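Local coordinates for protein probable ribosomal RNA small subunit methyltransferase (Thermus thermophilus, PDB 3DMH) that transfers a methyl group from S-adenosylmethionine to the N2 atom of a guanine in 16S ribosomal RNA, at residues L285-V289 against D290-T294; E262-L265 against A266-L269. One frame throughout, in Å; residues are numbered along the deposited sequence.

Interaction 1: residues L285-V289 against D290-T294. With SAM (S-adenosylmethionine), chain D.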
loop_
_atom_site.group_PDB
_atom_site.type_symbol
_atom_site.label_atom_id
_atom_site.label_comp_id
_atom_site.label_asym_id
_atom_site.label_seq_id
_atom_site.Cartn_x
_atom_site.Cartn_y
_atom_site.Cartn_z
ATOM N N LEU A 285 -9.820 -4.906 -6.867
ATOM C CA LEU A 285 -10.308 -4.986 -5.494
ATOM C C LEU A 285 -9.319 -4.409 -4.527
ATOM O O LEU A 285 -8.125 -4.671 -4.608
ATOM C CB LEU A 285 -10.607 -6.435 -5.102
ATOM C CG LEU A 285 -11.524 -7.188 -6.064
ATOM C CD1 LEU A 285 -11.748 -8.563 -5.506
ATOM C CD2 LEU A 285 -12.827 -6.451 -6.212
ATOM N N HIS A 286 -9.857 -3.645 -3.591
ATOM C CA HIS A 286 -9.089 -3.141 -2.472
ATOM C C HIS A 286 -9.161 -4.222 -1.399
ATOM O O HIS A 286 -10.202 -4.450 -0.798
ATOM C CB HIS A 286 -9.692 -1.808 -2.002
ATOM C CG HIS A 286 -8.842 -1.090 -0.999
ATOM N ND1 HIS A 286 -9.338 -0.159 -0.109
ATOM C CD2 HIS A 286 -7.507 -1.156 -0.776
ATOM C CE1 HIS A 286 -8.345 0.308 0.630
ATOM N NE2 HIS A 286 -7.226 -0.294 0.252
ATOM N N SER A 287 -8.032 -4.884 -1.160
ATOM C CA SER A 287 -8.029 -6.135 -0.420
ATOM C C SER A 287 -6.667 -6.360 0.225
ATOM O O SER A 287 -5.634 -6.090 -0.394
ATOM C CB SER A 287 -8.245 -7.275 -1.413
ATOM O OG SER A 287 -8.410 -8.528 -0.760
ATOM N N ASP A 288 -6.689 -6.879 1.453
ATOM C CA ASP A 288 -5.465 -7.341 2.113
ATOM C C ASP A 288 -5.280 -8.790 1.655
ATOM O O ASP A 288 -6.014 -9.674 2.090
ATOM C CB ASP A 288 -5.642 -7.269 3.636
ATOM C CG ASP A 288 -4.429 -7.776 4.409
ATOM O OD1 ASP A 288 -3.356 -7.945 3.790
ATOM O OD2 ASP A 288 -4.562 -7.977 5.639
ATOM N N VAL A 289 -4.359 -8.997 0.719
ATOM C CA VAL A 289 -4.167 -10.294 0.047
ATOM C C VAL A 289 -5.550 -10.738 -0.484
ATOM O O VAL A 289 -6.179 -9.982 -1.241
ATOM C CB VAL A 289 -3.410 -11.362 0.920
ATOM C CG1 VAL A 289 -2.889 -12.486 0.037
ATOM C CG2 VAL A 289 -2.197 -10.730 1.601
ATOM N N ASP A 290 -6.043 -11.911 -0.103
ATOM C CA ASP A 290 -7.323 -12.384 -0.633
ATOM C C ASP A 290 -8.515 -12.117 0.273
ATOM O O ASP A 290 -9.572 -12.735 0.114
ATOM C CB ASP A 290 -7.254 -13.884 -0.944
ATOM C CG ASP A 290 -6.936 -14.727 0.275
ATOM O OD1 ASP A 290 -6.369 -14.208 1.268
ATOM O OD2 ASP A 290 -7.233 -15.941 0.252
ATOM N N GLU A 291 -8.361 -11.183 1.208
ATOM C CA GLU A 291 -9.421 -10.884 2.178
ATOM C C GLU A 291 -10.764 -10.566 1.523
ATOM O O GLU A 291 -11.827 -10.938 2.042
ATOM C CB GLU A 291 -8.949 -9.727 3.065
ATOM C CG GLU A 291 -9.976 -9.089 3.950
ATOM C CD GLU A 291 -10.349 -7.709 3.505
ATOM O OE1 GLU A 291 -9.616 -7.088 2.689
ATOM O OE2 GLU A 291 -11.392 -7.244 4.002
ATOM N N ALA A 292 -10.709 -9.886 0.375
ATOM C CA ALA A 292 -11.936 -9.445 -0.314
ATOM C C ALA A 292 -12.660 -10.563 -1.062
ATOM O O ALA A 292 -13.812 -10.383 -1.474
ATOM C CB ALA A 292 -11.617 -8.321 -1.286
ATOM N N LEU A 293 -11.996 -11.703 -1.260
ATOM C CA LEU A 293 -12.582 -12.783 -2.067
ATOM C C LEU A 293 -13.518 -13.629 -1.234
ATOM O O LEU A 293 -13.421 -13.664 0.001
ATOM C CB LEU A 293 -11.505 -13.679 -2.685
ATOM C CG LEU A 293 -10.384 -13.007 -3.485
ATOM C CD1 LEU A 293 -9.439 -14.043 -4.036
ATOM C CD2 LEU A 293 -10.879 -12.091 -4.599
ATOM N N THR A 294 -14.426 -14.328 -1.910
ATOM C CA THR A 294 -15.243 -15.306 -1.219
ATOM C C THR A 294 -14.333 -16.450 -0.808
ATOM O O THR A 294 -13.251 -16.634 -1.379
ATOM C CB THR A 294 -16.365 -15.866 -2.118
ATOM O OG1 THR A 294 -15.777 -16.422 -3.302
ATOM C CG2 THR A 294 -17.335 -14.766 -2.497
HETATM N N SAM D . 1.754 -5.951 -9.861
HETATM C CA SAM D . 2.311 -4.556 -9.913
HETATM C C SAM D . 3.450 -4.518 -10.910
HETATM O O SAM D . 3.873 -5.616 -11.296
HETATM O OXT SAM D . 3.925 -3.425 -11.262
HETATM C CB SAM D . 2.844 -4.117 -8.547
HETATM C CG SAM D . 3.959 -4.983 -7.958
HETATM S SD SAM D . 4.588 -4.287 -6.396
HETATM C CE SAM D . 6.237 -5.042 -6.299
HETATM C "C5'" SAM D . 3.736 -5.198 -5.075
HETATM C "C4'" SAM D . 2.312 -4.711 -4.861
HETATM O "O4'" SAM D . 1.835 -5.446 -3.737
HETATM C "C3'" SAM D . 2.178 -3.215 -4.543
HETATM O "O3'" SAM D . 1.275 -2.567 -5.429
HETATM C "C2'" SAM D . 1.692 -3.210 -3.090
HETATM O "O2'" SAM D . 0.891 -2.103 -2.723
HETATM C "C1'" SAM D . 0.969 -4.554 -3.064
HETATM N N9 SAM D . 0.727 -5.008 -1.708
HETATM C C8 SAM D . 1.491 -4.797 -0.563
HETATM N N7 SAM D . 0.905 -5.430 0.483
HETATM C C5 SAM D . -0.243 -6.030 0.012
HETATM C C6 SAM D . -1.263 -6.773 0.620
HETATM N N6 SAM D . -1.256 -7.015 1.938
HETATM N N1 SAM D . -2.286 -7.232 -0.176
HETATM C C2 SAM D . -2.330 -6.967 -1.527
HETATM N N3 SAM D . -1.362 -6.184 -2.147
HETATM C C4 SAM D . -0.345 -5.753 -1.368
HETATM O O HOH W 1 -11.709 -5.780 1.078
#
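Ser-287 and Ala-292 meet where the chain, having left the strand that ends at His-286, turns back on itself. Followed outward, the serine first sets its CB against the methyl of Ala-292, CB to CB 3.5 Å. Ser-287 OG, anti to the backbone N (chi1 -173°), then accepts the amide of Ala-292, N to OG 2.9 Å. The same Ser-287 OG donates to Val-289 O at 2.7 Å, from above the plane of that carbonyl. A small hydroxyl suits this place because it both donates and accepts, and alanine offers a methyl slim enough to let the backbone come close.

Between these ends Asp-288 to Glu-291 form a type II' beta turn, closed by Glu-291 N to Asp-288 O at 2.9 Å. The glutamate also reaches back: its chain bends at chi2 and brings OE1, by the anti lone pair, to Asp-288 N in a nearly straight bond of 171°. Water 1 donates to both Glu-291 OE1 and His-286 O. Next to the polar part, Leu-285 and Leu-293 cross at about a right angle, CD1 to CD2 3.7 Å, and both touch Val-259 of the neighbouring strand.

The turn presents the adenine-binding edge of the cofactor pocket. SAM N6 donates to Asp-288 OD1 and Val-289 N donates to SAM N1 at 2.9 Å, so one acceptor and one donor read the adenine edge. Tyr-8 also bonds to OD1, while Lys-24 and Arg-80 form salt bridges with OD2. These two positive charges probably keep the buried aspartate ionised. The bonds that hold Asp-288 N, Asp-288 O and Val-289 O probably help to fix the peptide that carries Val-289 N, and the pair is well suited to select adenine.

Interaction 2: residues E262-L265 against A266-L269. With SAM (S-adenosylmethionine), chain D.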
loop_
_atom_site.group_PDB
_atom_site.type_symbol
_atom_site.label_atom_id
_atom_site.label_comp_id
_atom_site.label_asym_id
_atom_site.label_seq_id
_atom_site.Cartn_x
_atom_site.Cartn_y
_atom_site.Cartn_z
ATOM N N GLU A 262 -5.263 -5.647 -4.175
ATOM C CA GLU A 262 -4.262 -4.611 -3.899
ATOM C C GLU A 262 -4.617 -3.939 -2.570
ATOM O O GLU A 262 -5.782 -3.514 -2.391
ATOM C CB GLU A 262 -4.259 -3.604 -5.057
ATOM C CG GLU A 262 -3.460 -2.336 -4.822
ATOM C CD GLU A 262 -2.011 -2.619 -4.467
ATOM O OE1 GLU A 262 -1.310 -3.251 -5.284
ATOM O OE2 GLU A 262 -1.597 -2.192 -3.375
ATOM N N ASP A 263 -3.665 -3.863 -1.637
ATOM C CA ASP A 263 -3.965 -3.349 -0.304
ATOM C C ASP A 263 -4.023 -1.824 -0.275
ATOM O O ASP A 263 -4.598 -1.269 0.662
ATOM C CB ASP A 263 -2.880 -3.831 0.654
ATOM C CG ASP A 263 -3.166 -3.490 2.101
ATOM O OD1 ASP A 263 -4.162 -4.009 2.650
ATOM O OD2 ASP A 263 -2.354 -2.734 2.719
ATOM N N ASP A 264 -3.358 -1.169 -1.234
ATOM C CA ASP A 264 -3.245 0.282 -1.215
ATOM C C ASP A 264 -4.326 0.958 -2.072
ATOM O O ASP A 264 -4.385 0.725 -3.265
ATOM C CB ASP A 264 -1.851 0.715 -1.719
ATOM C CG ASP A 264 -1.785 2.189 -2.014
ATOM O OD1 ASP A 264 -2.231 2.953 -1.169
ATOM O OD2 ASP A 264 -1.293 2.571 -3.111
ATOM N N LEU A 265 -5.179 1.764 -1.436
ATOM C CA LEU A 265 -6.237 2.471 -2.132
ATOM C C LEU A 265 -5.757 3.292 -3.325
ATOM O O LEU A 265 -6.420 3.311 -4.367
ATOM C CB LEU A 265 -6.990 3.400 -1.172
ATOM C CG LEU A 265 -8.160 4.187 -1.743
ATOM C CD1 LEU A 265 -9.216 3.256 -2.306
ATOM C CD2 LEU A 265 -8.740 5.069 -0.680
ATOM N N ALA A 266 -4.636 4.004 -3.169
ATOM C CA ALA A 266 -4.144 4.842 -4.292
ATOM C C ALA A 266 -3.874 3.954 -5.514
ATOM O O ALA A 266 -4.170 4.321 -6.656
ATOM C CB ALA A 266 -2.899 5.614 -3.871
ATOM N N SER A 267 -3.326 2.765 -5.272
ATOM C CA SER A 267 -3.031 1.820 -6.325
ATOM C C SER A 267 -4.298 1.230 -6.943
ATOM O O SER A 267 -4.385 1.081 -8.166
ATOM C CB SER A 267 -2.114 0.711 -5.800
ATOM O OG SER A 267 -0.824 1.262 -5.520
ATOM N N VAL A 268 -5.297 0.922 -6.114
ATOM C CA VAL A 268 -6.581 0.428 -6.620
ATOM C C VAL A 268 -7.195 1.449 -7.583
ATOM O O VAL A 268 -7.642 1.099 -8.689
ATOM C CB VAL A 268 -7.563 0.168 -5.472
ATOM C CG1 VAL A 268 -8.975 -0.130 -5.992
ATOM C CG2 VAL A 268 -7.063 -0.982 -4.626
ATOM N N LEU A 269 -7.217 2.713 -7.170
ATOM C CA LEU A 269 -7.806 3.774 -8.016
ATOM C C LEU A 269 -7.016 3.950 -9.301
ATOM O O LEU A 269 -7.583 4.211 -10.366
ATOM C CB LEU A 269 -7.862 5.105 -7.275
ATOM C CG LEU A 269 -8.778 5.085 -6.037
ATOM C CD1 LEU A 269 -8.598 6.350 -5.210
ATOM C CD2 LEU A 269 -10.251 4.919 -6.424
HETATM N N SAM D . 1.754 -5.951 -9.861
HETATM C CA SAM D . 2.311 -4.556 -9.913
HETATM C C SAM D . 3.450 -4.518 -10.910
HETATM O O SAM D . 3.873 -5.616 -11.296
HETATM O OXT SAM D . 3.925 -3.425 -11.262
HETATM C CB SAM D . 2.844 -4.117 -8.547
HETATM C CG SAM D . 3.959 -4.983 -7.958
HETATM S SD SAM D . 4.588 -4.287 -6.396
HETATM C CE SAM D . 6.237 -5.042 -6.299
HETATM C "C5'" SAM D . 3.736 -5.198 -5.075
HETATM C "C4'" SAM D . 2.312 -4.711 -4.861
HETATM O "O4'" SAM D . 1.835 -5.446 -3.737
HETATM C "C3'" SAM D . 2.178 -3.215 -4.543
HETATM O "O3'" SAM D . 1.275 -2.567 -5.429
HETATM C "C2'" SAM D . 1.692 -3.210 -3.090
HETATM O "O2'" SAM D . 0.891 -2.103 -2.723
HETATM C "C1'" SAM D . 0.969 -4.554 -3.064
HETATM N N9 SAM D . 0.727 -5.008 -1.708
HETATM C C8 SAM D . 1.491 -4.797 -0.563
HETATM N N7 SAM D . 0.905 -5.430 0.483
HETATM C C5 SAM D . -0.243 -6.030 0.012
HETATM C C6 SAM D . -1.263 -6.773 0.620
HETATM N N6 SAM D . -1.256 -7.015 1.938
HETATM N N1 SAM D . -2.286 -7.232 -0.176
HETATM C C2 SAM D . -2.330 -6.967 -1.527
HETATM N N3 SAM D . -1.362 -6.184 -2.147
HETATM C C4 SAM D . -0.345 -5.753 -1.368
#
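Glu-262 lies with its CG against the CB of Ser-267, 3.5 Å apart, and turns its carboxylate to the ribose of SAM. Each oxygen takes one hydroxyl: SAM O3' donates to Glu-262 OE1 at 2.7 Å and SAM O2' to Glu-262 OE2 at 2.6 Å. Glutamate suits the place, since its two oxygens match the spacing of a vicinal diol and its side chain is long enough to span the gap from the strand end. The chain starts with CG anti to the backbone N (chi1 170°) and then bends at chi2, which brings the carboxylate round to the sugar.

Next come the groups that hold this carboxylate. Asp-264 N donates to OE2 through the anti lone pair, and Gly-243 N binds OE1. An acidic residue at the end of the second strand, gripping the ribose, is a familiar feature of Rossmann-like methyltransferases, and the helix that starts just after it belongs to the same beta-alpha unit.

Asp-264 is the N-cap of that helix: a short carboxylate reaches the first-turn N-H groups, which have no carbonyl of an earlier turn to meet. Asp-264 OD2 takes two donors: Ser-267 OG, on the anti lone pair at 2.8 Å, and Ser-267 N at 3.0 Å, which comes from above the carboxylate plane. OD1 receives only a weak bond from Ala-266 N. With an alanine here, the amide of Ser-267 would probably lose its capping acceptor, and the Ser-267 hydroxyl its mate, leaving it freer to turn.

Farther out the helix takes up its regular pattern, Val-268 N to Asp-264 O at 3.0 Å and Leu-269 N to Leu-265 O. Val-268 lays CG2 beside Glu-262 CG at 3.9 Å, the two side chains running past each other in opposite directions.

In the fold
Coming from the N terminus, the chain runs up strand 257-262 and closes interaction 2 at the turn into helix 265-277. The helix carries it back, and strand 283-286 then runs parallel to the first, a beta-alpha-beta crossover, before interaction 1 closes in the loop that follows. The two local contacts thus stand in series, neither nested nor crossed, on neighbouring strand ends of one Rossmann-like sheet, with centres about 11 Å apart. They also touch directly: Ser-287 N is probably hydrogen-bonded to Glu-262 O, and His-286 NE2 to Asp-263 O. Together they join two adjacent strand ends to one bound cofactor.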